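Local coordinates for erythrocyte membrane protein 1 (Plasmodium falciparum, PDB 2XU0) that probably binds receptors on the host cell surface, this chain being the N-terminal segment and first Duffy-binding-like domain of a parasite adhesin involved in rosetting, at residues I29-K32 / I33-E37; D307-Q311 / F312-F316; I402-W405 / K406-N410. The protein carries 10 engineered substitutions. All blocks are in the same frame, centred on the assembly; numbering follows the deposited sequence. Where two conformers were deposited one is given.

Overall arrangement
All three contacts are local, one within a helix, one at a helix start and one at a helix end. Contact 2 (307-311 with 312-316) is the buried one, its centre about 8 Å from the centre of the chain, where helix 311-338 begins; contact 1 lies partly buried in the C-terminal half of helix 22-39, and contact 3 is at the surface, where helix 371-407 ends. Contacts 1 and 2 touch through Y34 and Y308, whereas contact 3 keeps about 7 Å from contact 2 at the nearest atoms. Helix 415-423 packs against all three. Chemistry follows depth: main-chain bonds with apolar packing in contact 1, a buried arginine, amide and indole in contact 2, lysines with a threonine side-chain bond in contact 3.

Contact 1: residues I29-K32 / I33-E37; sequences IGIK and IYNQE
Two turns in the C-terminal half of helix 22-39, in the N-terminal segment of PfEMP1, bring I29-K32 against I33-E37. Four successive main-chain bonds, from I33 N to I29 O, Y34 N to G30 O, N35 N to I31 O and Q36 N to K32 O, hold them at 2.9 to 3.1 Å, the i to i+4 pattern of a regular alpha-helix.

I31 and N35 run side by side in the same direction, and I31 CG2 touches N35 ND2 at 3.5 Å. That amide nitrogen is also close to I31 O, but the angle is too poor for a bond. On another face I29 CG2 and I33 CG1 make a looser apolar pair, 4.4 Å apart. In Y34 the ring carbon CG is anti to the backbone N (chi1 172°), which sends the phenol away from I29-K32, while its CB stays against G30 O at 3.4 Å.

That phenol reaches the Duffy-binding domain, where it meets Y308 edge-to-face and also packs with Y305; I31 leans on Y305 as well. I33 touches both Y308 and F417, tying the helix to the loop before helix 311-338 as well as to helix 415-423. I29 also rests on F417, and Q36 on E416, so helix 415-423 packs along this part of helix 22-39.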
ATOM      1  N   ILE A  29      -6.226  -1.427 -15.320  1.00 30.08           N
ATOM      2  CA  ILE A  29      -7.054  -2.635 -15.378  1.00 29.38           C
ATOM      3  C   ILE A  29      -8.280  -2.436 -14.487  1.00 34.42           C
ATOM      4  O   ILE A  29      -9.366  -2.822 -14.886  1.00 34.09           O
ATOM      5  CB  ILE A  29      -6.249  -3.937 -15.091  1.00 30.88           C
ATOM      6  CG1 ILE A  29      -5.109  -4.090 -16.106  1.00 29.07           C
ATOM      7  CG2 ILE A  29      -7.184  -5.154 -15.107  1.00 30.09           C
ATOM      8  CD1 ILE A  29      -3.989  -5.064 -15.663  1.00 32.65           C
ATOM      9  N   GLY A  30      -8.107  -1.742 -13.350  1.00 31.98           N
ATOM     10  CA  GLY A  30      -9.187  -1.396 -12.427  1.00 30.96           C
ATOM     11  C   GLY A  30     -10.324  -0.628 -13.083  1.00 33.06           C
ATOM     12  O   GLY A  30     -11.494  -0.867 -12.768  1.00 30.08           O
ATOM     13  N   ILE A  31      -9.991   0.313 -13.978  1.00 33.02           N
ATOM     14  CA  ILE A  31     -10.957   1.114 -14.756  1.00 34.46           C
ATOM     15  C   ILE A  31     -11.823   0.164 -15.573  1.00 39.03           C
ATOM     16  O   ILE A  31     -13.036   0.344 -15.613  1.00 38.87           O
ATOM     17  CB  ILE A  31     -10.241   2.087 -15.761  1.00 38.73           C
ATOM     18  CG1 ILE A  31      -9.572   3.227 -15.043  1.00 39.49           C
ATOM     19  CG2 ILE A  31     -11.248   2.649 -16.806  1.00 41.84           C
ATOM     20  CD1 ILE A  31      -8.883   4.132 -15.941  1.00 52.15           C
ATOM     21  N   LYS A  32     -11.188  -0.807 -16.273  1.00 36.26           N
ATOM     22  CA  LYS A  32     -11.917  -1.762 -17.105  1.00 36.84           C
ATOM     23  C   LYS A  32     -12.870  -2.597 -16.252  1.00 39.66           C
ATOM     24  O   LYS A  32     -14.033  -2.727 -16.624  1.00 38.61           O
ATOM     25  CB  LYS A  32     -10.964  -2.660 -17.894  1.00 40.20           C
ATOM     26  CG  LYS A  32     -10.103  -1.937 -18.901  1.00 55.95           C
ATOM     27  CD  LYS A  32      -9.642  -2.908 -19.991  1.00 67.44           C
ATOM     28  CE  LYS A  32      -8.831  -2.232 -21.071  1.00 77.55           C
ATOM     29  NZ  LYS A  32      -7.427  -1.975 -20.640  1.00 87.92           N
ATOM     30  N   ILE A  33     -12.405  -3.091 -15.079  1.00 33.66           N
ATOM     31  CA  ILE A  33     -13.241  -3.865 -14.156  1.00 33.68           C
ATOM     32  C   ILE A  33     -14.458  -3.041 -13.667  1.00 39.37           C
ATOM     33  O   ILE A  33     -15.590  -3.531 -13.684  1.00 39.21           O
ATOM     34  CB  ILE A  33     -12.407  -4.446 -12.978  1.00 36.07           C
ATOM     35  CG1 ILE A  33     -11.211  -5.293 -13.458  1.00 35.19           C
ATOM     36  CG2 ILE A  33     -13.281  -5.192 -11.956  1.00 36.18           C
ATOM     37  CD1 ILE A  33     -11.510  -6.466 -14.521  1.00 39.55           C
ATOM     38  N   TYR A  34     -14.210  -1.793 -13.255  1.00 36.30           N
ATOM     39  CA  TYR A  34     -15.250  -0.888 -12.781  1.00 36.11           C
ATOM     40  C   TYR A  34     -16.280  -0.665 -13.899  1.00 40.13           C
ATOM     41  O   TYR A  34     -17.479  -0.729 -13.637  1.00 38.31           O
ATOM     42  CB  TYR A  34     -14.638   0.440 -12.282  1.00 36.55           C
ATOM     43  CG  TYR A  34     -15.664   1.505 -11.954  1.00 39.22           C
ATOM     44  CD1 TYR A  34     -15.940   2.536 -12.851  1.00 41.08           C
ATOM     45  CD2 TYR A  34     -16.425   1.432 -10.789  1.00 39.72           C
ATOM     46  CE1 TYR A  34     -16.910   3.502 -12.568  1.00 40.83           C
ATOM     47  CE2 TYR A  34     -17.412   2.379 -10.505  1.00 39.83           C
ATOM     48  CZ  TYR A  34     -17.651   3.412 -11.402  1.00 47.35           C
ATOM     49  OH  TYR A  34     -18.608   4.355 -11.125  1.00 50.64           O
ATOM     50  N   ASN A  35     -15.801  -0.407 -15.127  1.00 38.59           N
ATOM     51  CA  ASN A  35     -16.642  -0.199 -16.319  1.00 40.50           C
ATOM     52  C   ASN A  35     -17.543  -1.394 -16.617  1.00 45.78           C
ATOM     53  O   ASN A  35     -18.727  -1.196 -16.872  1.00 45.07           O
ATOM     54  CB  ASN A  35     -15.791   0.138 -17.534  1.00 41.83           C
ATOM     55  CG  ASN A  35     -15.300   1.551 -17.549  1.00 48.87           C
ATOM     56  OD1 ASN A  35     -15.820   2.422 -16.860  1.00 44.06           O
ATOM     57  ND2 ASN A  35     -14.269   1.814 -18.344  1.00 43.19           N
ATOM     58  N   GLN A  36     -17.011  -2.628 -16.530  1.00 45.03           N
ATOM     59  CA  GLN A  36     -17.813  -3.844 -16.739  1.00 46.23           C
ATOM     60  C   GLN A  36     -18.921  -3.930 -15.704  1.00 52.51           C
ATOM     61  O   GLN A  36     -20.048  -4.285 -16.038  1.00 54.10           O
ATOM     62  CB  GLN A  36     -16.951  -5.122 -16.642  1.00 47.46           C
ATOM     63  CG  GLN A  36     -16.128  -5.436 -17.889  1.00 56.53           C
ATOM     64  CD  GLN A  36     -14.961  -6.365 -17.591  0.80 70.46           C
ATOM     65  OE1 GLN A  36     -13.828  -6.114 -18.004  0.60 65.36           O
ATOM     66  NE2 GLN A  36     -15.194  -7.456 -16.864  0.60 57.15           N
ATOM     67  N   GLU A  37     -18.589  -3.613 -14.450  1.00 48.55           N
ATOM     68  CA  GLU A  37     -19.487  -3.684 -13.311  1.00 48.29           C
ATOM     69  C   GLU A  37     -20.640  -2.688 -13.336  1.00 51.72           C
ATOM     70  O   GLU A  37     -21.699  -2.980 -12.788  1.00 52.30           O
ATOM     71  CB  GLU A  37     -18.680  -3.548 -12.028  1.00 50.21           C
ATOM     72  CG  GLU A  37     -18.047  -4.867 -11.592  0.50 57.32           C
ATOM     73  CD  GLU A  37     -18.999  -6.033 -11.377  0.50 67.99           C
ATOM     74  OE1 GLU A  37     -19.984  -5.873 -10.622  0.50 51.42           O
ATOM     75  OE2 GLU A  37     -18.763  -7.107 -11.975  0.50 64.65           O
TER

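Contact 2: residues D307-Q311 / F312-F316; sequences DYVPQ and FLRWF
Q311 lies over W315, one turn further on, at the start of helix 311-338, with P310 in the N-cap position. The Q311 chain leaves with CG anti to the backbone N (chi1 -175°) and stays extended. This carries CG over the indole face, in a CH-pi contact 3.7 Å from the centroid of the five-membered ring. Further out, the amide is stacked offset, over the CZ2 rim of the indole, its plane 27° from the ring, and Q311 CD comes to 3.3 Å from W315 CZ2. W315 N also binds Q311 O at 2.8 Å, the same carbonyl oxygen that lies over the indole face.

R314 turns back toward the loop. Its chain is extended as far as CD and then bends at chi3, which brings the guanidinium over Q311 CA and lets NH1 reach V309 O at 2.8 Å. The hydrogen bond is bent at the hydrogen (134°), and the oxygen is tilted out of the guanidinium plane, although the nitrogen lies almost in line with the V309 carbonyl. R314 N is held separately by P310 O at 3.2 Å. Along the aliphatic part of the arginine, V309 CG1 packs on R314 CG at 3.7 Å, and P310 CG lies beside L313 CD1.

Helix 186-204 supplies the charge: D198 OD1 forms a salt bridge with R314 NH2 and accepts hydrogen bonds from Q311 NE2 and W315 NE1, and D201 pairs with R314 NH1. Q311 NE2 also reaches D207, and Q311 OE1 accepts a hydrogen bond from M208 N. The two carboxylates probably balance the charge of the buried guanidinium and, with V309 O, fix its orientation, while the shared D198 OD1 explains why the donors Q311 NE2 and R314 NH2 lie side by side.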
ATOM      1  N   ASP A 307      -9.969   0.373  -5.654  1.00 26.44           N
ATOM      2  CA  ASP A 307     -10.986  -0.477  -5.030  1.00 26.54           C
ATOM      3  C   ASP A 307     -11.485  -1.599  -5.992  1.00 32.11           C
ATOM      4  O   ASP A 307     -12.314  -2.426  -5.611  1.00 33.42           O
ATOM      5  CB  ASP A 307     -12.129   0.373  -4.444  1.00 27.18           C
ATOM      6  CG  ASP A 307     -12.802   1.367  -5.389  1.00 32.77           C
ATOM      7  OD1 ASP A 307     -12.094   1.955  -6.249  1.00 31.39           O
ATOM      8  OD2 ASP A 307     -14.012   1.638  -5.199  1.00 32.68           O
ATOM      9  N   TYR A 308     -10.958  -1.632  -7.230  1.00 27.39           N
ATOM     10  CA  TYR A 308     -11.275  -2.696  -8.202  1.00 26.78           C
ATOM     11  C   TYR A 308     -10.021  -3.497  -8.547  1.00 28.90           C
ATOM     12  O   TYR A 308     -10.006  -4.264  -9.511  1.00 26.50           O
ATOM     13  CB  TYR A 308     -12.027  -2.147  -9.436  1.00 27.65           C
ATOM     14  CG  TYR A 308     -13.393  -1.654  -9.027  1.00 30.48           C
ATOM     15  CD1 TYR A 308     -14.457  -2.541  -8.891  1.00 33.38           C
ATOM     16  CD2 TYR A 308     -13.573  -0.352  -8.566  1.00 30.55           C
ATOM     17  CE1 TYR A 308     -15.682  -2.127  -8.378  1.00 35.41           C
ATOM     18  CE2 TYR A 308     -14.777   0.057  -8.001  1.00 30.83           C
ATOM     19  CZ  TYR A 308     -15.835  -0.830  -7.925  1.00 37.63           C
ATOM     20  OH  TYR A 308     -17.054  -0.426  -7.451  1.00 35.49           O
ATOM     21  N   VAL A 309      -8.976  -3.319  -7.739  1.00 26.56           N
ATOM     22  CA  VAL A 309      -7.700  -4.036  -7.909  1.00 27.26           C
ATOM     23  C   VAL A 309      -7.611  -5.109  -6.818  1.00 29.81           C
ATOM     24  O   VAL A 309      -7.776  -4.751  -5.646  1.00 30.31           O
ATOM     25  CB  VAL A 309      -6.445  -3.087  -7.881  1.00 29.82           C
ATOM     26  CG1 VAL A 309      -5.129  -3.885  -7.966  1.00 29.41           C
ATOM     27  CG2 VAL A 309      -6.517  -2.044  -8.993  1.00 29.13           C
ATOM     28  N   PRO A 310      -7.327  -6.408  -7.140  1.00 24.83           N
ATOM     29  CA  PRO A 310      -7.165  -7.395  -6.065  1.00 23.44           C
ATOM     30  C   PRO A 310      -6.252  -6.886  -4.958  1.00 25.41           C
ATOM     31  O   PRO A 310      -5.179  -6.329  -5.216  1.00 24.85           O
ATOM     32  CB  PRO A 310      -6.573  -8.627  -6.782  1.00 25.22           C
ATOM     33  CG  PRO A 310      -7.060  -8.501  -8.192  1.00 29.12           C
ATOM     34  CD  PRO A 310      -7.099  -7.018  -8.469  1.00 24.49           C
ATOM     35  N   GLN A 311      -6.683  -7.093  -3.724  1.00 23.55           N
ATOM     36  CA  GLN A 311      -6.000  -6.639  -2.506  1.00 25.68           C
ATOM     37  C   GLN A 311      -4.531  -7.055  -2.397  1.00 30.16           C
ATOM     38  O   GLN A 311      -3.691  -6.225  -2.039  1.00 30.15           O
ATOM     39  CB  GLN A 311      -6.810  -7.031  -1.262  1.00 27.86           C
ATOM     40  CG  GLN A 311      -6.223  -6.496   0.051  1.00 27.85           C
ATOM     41  CD  GLN A 311      -7.127  -6.696   1.201  1.00 32.97           C
ATOM     42  OE1 GLN A 311      -7.420  -7.831   1.603  1.00 29.53           O
ATOM     43  NE2 GLN A 311      -7.507  -5.586   1.833  1.00 33.10           N
ATOM     44  N   PHE A 312      -4.218  -8.330  -2.710  1.00 27.39           N
ATOM     45  CA  PHE A 312      -2.851  -8.840  -2.675  1.00 26.37           C
ATOM     46  C   PHE A 312      -1.938  -7.996  -3.597  1.00 27.17           C
ATOM     47  O   PHE A 312      -0.815  -7.686  -3.226  1.00 28.05           O
ATOM     48  CB  PHE A 312      -2.804 -10.354  -3.073  1.00 28.71           C
ATOM     49  CG  PHE A 312      -1.390 -10.774  -3.423  1.00 29.40           C
ATOM     50  CD1 PHE A 312      -0.416 -10.888  -2.434  1.00 30.78           C
ATOM     51  CD2 PHE A 312      -1.001 -10.923  -4.755  1.00 30.40           C
ATOM     52  CE1 PHE A 312       0.925 -11.112  -2.769  1.00 30.63           C
ATOM     53  CE2 PHE A 312       0.333 -11.180  -5.084  1.00 32.90           C
ATOM     54  CZ  PHE A 312       1.286 -11.291  -4.085  1.00 30.18           C
ATOM     55  N   LEU A 313      -2.403  -7.670  -4.813  1.00 23.83           N
ATOM     56  CA  LEU A 313      -1.627  -6.860  -5.763  1.00 24.51           C
ATOM     57  C   LEU A 313      -1.388  -5.428  -5.234  1.00 29.26           C
ATOM     58  O   LEU A 313      -0.298  -4.871  -5.403  1.00 29.29           O
ATOM     59  CB  LEU A 313      -2.325  -6.832  -7.153  1.00 24.16           C
ATOM     60  CG  LEU A 313      -2.427  -8.204  -7.839  1.00 27.58           C
ATOM     61  CD1 LEU A 313      -3.221  -8.115  -9.125  1.00 26.34           C
ATOM     62  CD2 LEU A 313      -1.019  -8.855  -8.040  1.00 24.28           C
ATOM     63  N   ARG A 314      -2.405  -4.847  -4.614  1.00 25.59           N
ATOM     64  CA  ARG A 314      -2.318  -3.518  -3.997  1.00 26.07           C
ATOM     65  C   ARG A 314      -1.321  -3.560  -2.850  1.00 29.46           C
ATOM     66  O   ARG A 314      -0.515  -2.669  -2.749  1.00 30.41           O
ATOM     67  CB  ARG A 314      -3.663  -3.109  -3.406  1.00 23.89           C
ATOM     68  CG  ARG A 314      -4.763  -2.905  -4.426  1.00 26.92           C
ATOM     69  CD  ARG A 314      -5.926  -2.168  -3.808  1.00 27.39           C
ATOM     70  NE  ARG A 314      -6.280  -2.582  -2.438  1.00 27.65           N
ATOM     71  CZ  ARG A 314      -7.388  -3.235  -2.109  1.00 30.15           C
ATOM     72  NH1 ARG A 314      -8.207  -3.683  -3.047  1.00 26.81           N
ATOM     73  NH2 ARG A 314      -7.650  -3.503  -0.843  1.00 26.29           N
ATOM     74  N   TRP A 315      -1.364  -4.606  -2.002  1.00 25.35           N
ATOM     75  CA  TRP A 315      -0.446  -4.705  -0.868  1.00 26.26           C
ATOM     76  C   TRP A 315       0.993  -4.906  -1.266  1.00 28.68           C
ATOM     77  O   TRP A 315       1.872  -4.351  -0.619  1.00 26.67           O
ATOM     78  CB  TRP A 315      -0.876  -5.802   0.113  1.00 25.26           C
ATOM     79  CG  TRP A 315      -2.154  -5.538   0.872  1.00 26.18           C
ATOM     80  CD1 TRP A 315      -2.869  -4.369   0.932  1.00 28.54           C
ATOM     81  CD2 TRP A 315      -2.736  -6.420   1.852  1.00 25.78           C
ATOM     82  NE1 TRP A 315      -3.924  -4.511   1.820  1.00 28.38           N
ATOM     83  CE2 TRP A 315      -3.843  -5.745   2.422  1.00 29.83           C
ATOM     84  CE3 TRP A 315      -2.427  -7.719   2.299  1.00 26.51           C
ATOM     85  CZ2 TRP A 315      -4.674  -6.354   3.387  1.00 29.27           C
ATOM     86  CZ3 TRP A 315      -3.267  -8.331   3.229  1.00 27.70           C
ATOM     87  CH2 TRP A 315      -4.379  -7.657   3.754  1.00 28.26           C
ATOM     88  N   PHE A 316       1.237  -5.695  -2.331  1.00 25.78           N
ATOM     89  CA  PHE A 316       2.574  -5.958  -2.817  1.00 24.83           C
ATOM     90  C   PHE A 316       3.125  -4.666  -3.462  1.00 26.39           C
ATOM     91  O   PHE A 316       4.303  -4.372  -3.308  1.00 26.24           O
ATOM     92  CB  PHE A 316       2.513  -7.150  -3.824  1.00 26.57           C
ATOM     93  CG  PHE A 316       3.801  -7.839  -4.220  1.00 26.95           C
ATOM     94  CD1 PHE A 316       5.014  -7.502  -3.614  1.00 28.41           C
ATOM     95  CD2 PHE A 316       3.809  -8.811  -5.226  1.00 26.33           C
ATOM     96  CE1 PHE A 316       6.209  -8.146  -3.983  1.00 28.02           C
ATOM     97  CE2 PHE A 316       5.005  -9.429  -5.618  1.00 28.07           C
ATOM     98  CZ  PHE A 316       6.193  -9.114  -4.980  1.00 26.90           C
TER

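Contact 3: residues I402-W405 / K406-N410; sequences IQKW and KKTKN
K404 O is gripped twice by T408, by the backbone N and by the hydroxyl OG1, each at 2.8 Å. This is the C-terminal end of helix 371-407, in the C-terminal subdomain of the Duffy-binding-like domain, and the chain leaves the helix at T408. The two donors reach the oxygen from opposite faces of the carbonyl plane. The N-H bond is bent, at 135°; the hydroxyl donates to the same oxygen from further off the C=O direction. OG1 is placed for this by chi1 of -57°, which sets it beside its own backbone N, and the T408 side chain runs alongside K404 with OG1 3.8 Å from K404 CG. K404 NZ turns elsewhere, to a salt bridge with E401.

Just upstream the helix is still regular. K407 N binds Q403 O at 3.0 Å, and K406 N binds I402 O at 3.2 Å.

W405 and K406 are neighbours whose side chains nevertheless meet. The long methylene chain of K406 passes the benzene end of the indole, its CG 3.7 Å from W405 CZ3, and then bends at chi4 (68°) to bring NZ to the ring edge, in the indole plane. A long, weak ion pair links that ammonium to D422. W405 itself is anchored from helix 415-423, where E419 accepts from its NE1 and Y418 packs against it; I402 also leans on Y418. This helix end is near the bound proline, which lies about 7 Å from the side chain of Q403. On the solvent-facing side Q403 crosses K406, with Q403 OE1 4.0 Å from K406 CD.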
ATOM      1  N   ILE A 402      -1.748 -16.198  -9.892  1.00 37.97           N
ATOM      2  CA  ILE A 402      -1.717 -16.399 -11.339  1.00 40.54           C
ATOM      3  C   ILE A 402      -2.137 -17.865 -11.683  1.00 49.27           C
ATOM      4  O   ILE A 402      -2.958 -18.064 -12.584  1.00 50.17           O
ATOM      5  CB  ILE A 402      -0.312 -16.019 -11.907  1.00 44.26           C
ATOM      6  CG1 ILE A 402      -0.097 -14.491 -11.985  1.00 43.64           C
ATOM      7  CG2 ILE A 402      -0.017 -16.701 -13.264  1.00 47.28           C
ATOM      8  CD1 ILE A 402      -1.020 -13.672 -12.973  1.00 48.06           C
ATOM      9  N   GLN A 403      -1.582 -18.866 -10.949  1.00 46.97           N
ATOM     10  CA  GLN A 403      -1.872 -20.311 -11.128  1.00 47.76           C
ATOM     11  C   GLN A 403      -3.318 -20.647 -10.792  1.00 52.92           C
ATOM     12  O   GLN A 403      -3.931 -21.484 -11.468  1.00 52.45           O
ATOM     13  CB  GLN A 403      -0.925 -21.210 -10.295  1.00 48.85           C
ATOM     14  CG  GLN A 403       0.530 -21.258 -10.785  1.00 61.87           C
ATOM     15  CD  GLN A 403       0.666 -21.531 -12.265  1.00 82.81           C
ATOM     16  OE1 GLN A 403       1.213 -20.717 -13.013  1.00 79.36           O
ATOM     17  NE2 GLN A 403       0.136 -22.657 -12.728  1.00 73.46           N
ATOM     18  N   LYS A 404      -3.858 -19.996  -9.746  1.00 49.57           N
ATOM     19  CA  LYS A 404      -5.244 -20.144  -9.334  1.00 51.08           C
ATOM     20  C   LYS A 404      -6.133 -19.711 -10.522  1.00 60.91           C
ATOM     21  O   LYS A 404      -7.079 -20.418 -10.843  1.00 61.56           O
ATOM     22  CB  LYS A 404      -5.508 -19.294  -8.082  1.00 53.15           C
ATOM     23  CG  LYS A 404      -6.971 -19.172  -7.685  1.00 70.92           C
ATOM     24  CD  LYS A 404      -7.176 -18.173  -6.559  1.00 83.74           C
ATOM     25  CE  LYS A 404      -7.054 -16.738  -7.016  1.00 99.27           C
ATOM     26  NZ  LYS A 404      -7.482 -15.815  -5.947  1.00104.93           N
ATOM     27  N   TRP A 405      -5.768 -18.610 -11.222  1.00 60.66           N
ATOM     28  CA  TRP A 405      -6.512 -18.112 -12.378  1.00 62.63           C
ATOM     29  C   TRP A 405      -6.526 -19.108 -13.537  1.00 67.45           C
ATOM     30  O   TRP A 405      -7.584 -19.330 -14.130  1.00 67.15           O
ATOM     31  CB  TRP A 405      -5.989 -16.736 -12.847  1.00 62.50           C
ATOM     32  CG  TRP A 405      -6.593 -16.317 -14.152  1.00 64.40           C
ATOM     33  CD1 TRP A 405      -7.870 -15.879 -14.358  1.00 67.42           C
ATOM     34  CD2 TRP A 405      -6.004 -16.468 -15.451  1.00 64.65           C
ATOM     35  NE1 TRP A 405      -8.104 -15.722 -15.705  1.00 67.23           N
ATOM     36  CE2 TRP A 405      -6.981 -16.093 -16.399  1.00 68.90           C
ATOM     37  CE3 TRP A 405      -4.751 -16.910 -15.906  1.00 66.31           C
ATOM     38  CZ2 TRP A 405      -6.734 -16.119 -17.778  1.00 68.64           C
ATOM     39  CZ3 TRP A 405      -4.509 -16.942 -17.270  1.00 68.14           C
ATOM     40  CH2 TRP A 405      -5.493 -16.550 -18.191  1.00 68.87           C
ATOM     41  N   LYS A 406      -5.346 -19.664 -13.877  1.00 64.66           N
ATOM     42  CA  LYS A 406      -5.158 -20.621 -14.967  1.00 65.27           C
ATOM     43  C   LYS A 406      -5.968 -21.896 -14.751  1.00 71.20           C
ATOM     44  O   LYS A 406      -6.631 -22.364 -15.682  1.00 70.39           O
ATOM     45  CB  LYS A 406      -3.665 -20.960 -15.128  1.00 67.17           C
ATOM     46  CG  LYS A 406      -2.943 -20.086 -16.137  1.00 80.11           C
ATOM     47  CD  LYS A 406      -1.445 -20.001 -15.855  1.00 89.03           C
ATOM     48  CE  LYS A 406      -0.655 -19.449 -17.024  1.00101.57           C
ATOM     49  NZ  LYS A 406      -0.939 -18.010 -17.288  1.00110.51           N
ATOM     50  N   LYS A 407      -5.940 -22.426 -13.511  1.00 68.87           N
ATOM     51  CA  LYS A 407      -6.597 -23.676 -13.125  1.00 69.43           C
ATOM     52  C   LYS A 407      -8.062 -23.552 -12.708  1.00 73.96           C
ATOM     53  O   LYS A 407      -8.771 -24.556 -12.754  1.00 73.24           O
ATOM     54  CB  LYS A 407      -5.783 -24.413 -12.038  1.00 72.20           C
ATOM     55  CG  LYS A 407      -4.420 -24.927 -12.513  1.00 88.07           C
ATOM     56  CD  LYS A 407      -3.734 -25.799 -11.458  1.00100.43           C
ATOM     57  CE  LYS A 407      -4.006 -27.282 -11.617  1.00111.71           C
ATOM     58  NZ  LYS A 407      -3.386 -28.085 -10.525  1.00117.66           N
ATOM     59  N   THR A 408      -8.519 -22.359 -12.290  1.00 71.37           N
ATOM     60  CA  THR A 408      -9.903 -22.224 -11.842  1.00 71.88           C
ATOM     61  C   THR A 408     -10.910 -22.182 -12.988  1.00 78.55           C
ATOM     62  O   THR A 408     -10.882 -21.262 -13.809  1.00 77.70           O
ATOM     63  CB  THR A 408     -10.061 -21.214 -10.687  1.00 76.33           C
ATOM     64  OG1 THR A 408      -9.224 -21.627  -9.601  1.00 73.71           O
ATOM     65  CG2 THR A 408     -11.484 -21.117 -10.180  1.00 74.28           C
ATOM     66  N   LYS A 409     -11.763 -23.231 -13.052  1.00 77.22           N
ATOM     67  CA  LYS A 409     -12.823 -23.404 -14.053  1.00 77.83           C
ATOM     68  C   LYS A 409     -14.002 -22.494 -13.698  1.00 82.94           C
ATOM     69  O   LYS A 409     -14.556 -21.837 -14.585  1.00 82.98           O
ATOM     70  CB  LYS A 409     -13.300 -24.874 -14.112  1.00 80.61           C
ATOM     71  CG  LYS A 409     -12.239 -25.888 -14.551  1.00 94.28           C
ATOM     72  CD  LYS A 409     -11.729 -26.751 -13.388  1.00103.62           C
ATOM     73  CE  LYS A 409     -12.437 -28.086 -13.244  1.00110.61           C
ATOM     74  NZ  LYS A 409     -13.797 -27.949 -12.653  1.00117.01           N
ATOM     75  N   ASN A 410     -14.371 -22.462 -12.388  1.00 79.74           N
ATOM     76  CA  ASN A 410     -15.454 -21.654 -11.816  1.00 79.26           C
ATOM     77  C   ASN A 410     -15.074 -20.167 -11.733  1.00 82.49           C
ATOM     78  O   ASN A 410     -13.897 -19.821 -11.871  1.00 82.64           O
ATOM     79  CB  ASN A 410     -15.873 -22.196 -10.441  1.00 80.07           C
ATOM     80  CG  ASN A 410     -14.759 -22.245  -9.420  1.00104.98           C
ATOM     81  OD1 ASN A 410     -14.020 -23.230  -9.312  1.00 98.88           O
ATOM     82  ND2 ASN A 410     -14.619 -21.181  -8.640  1.00 98.39           N
TER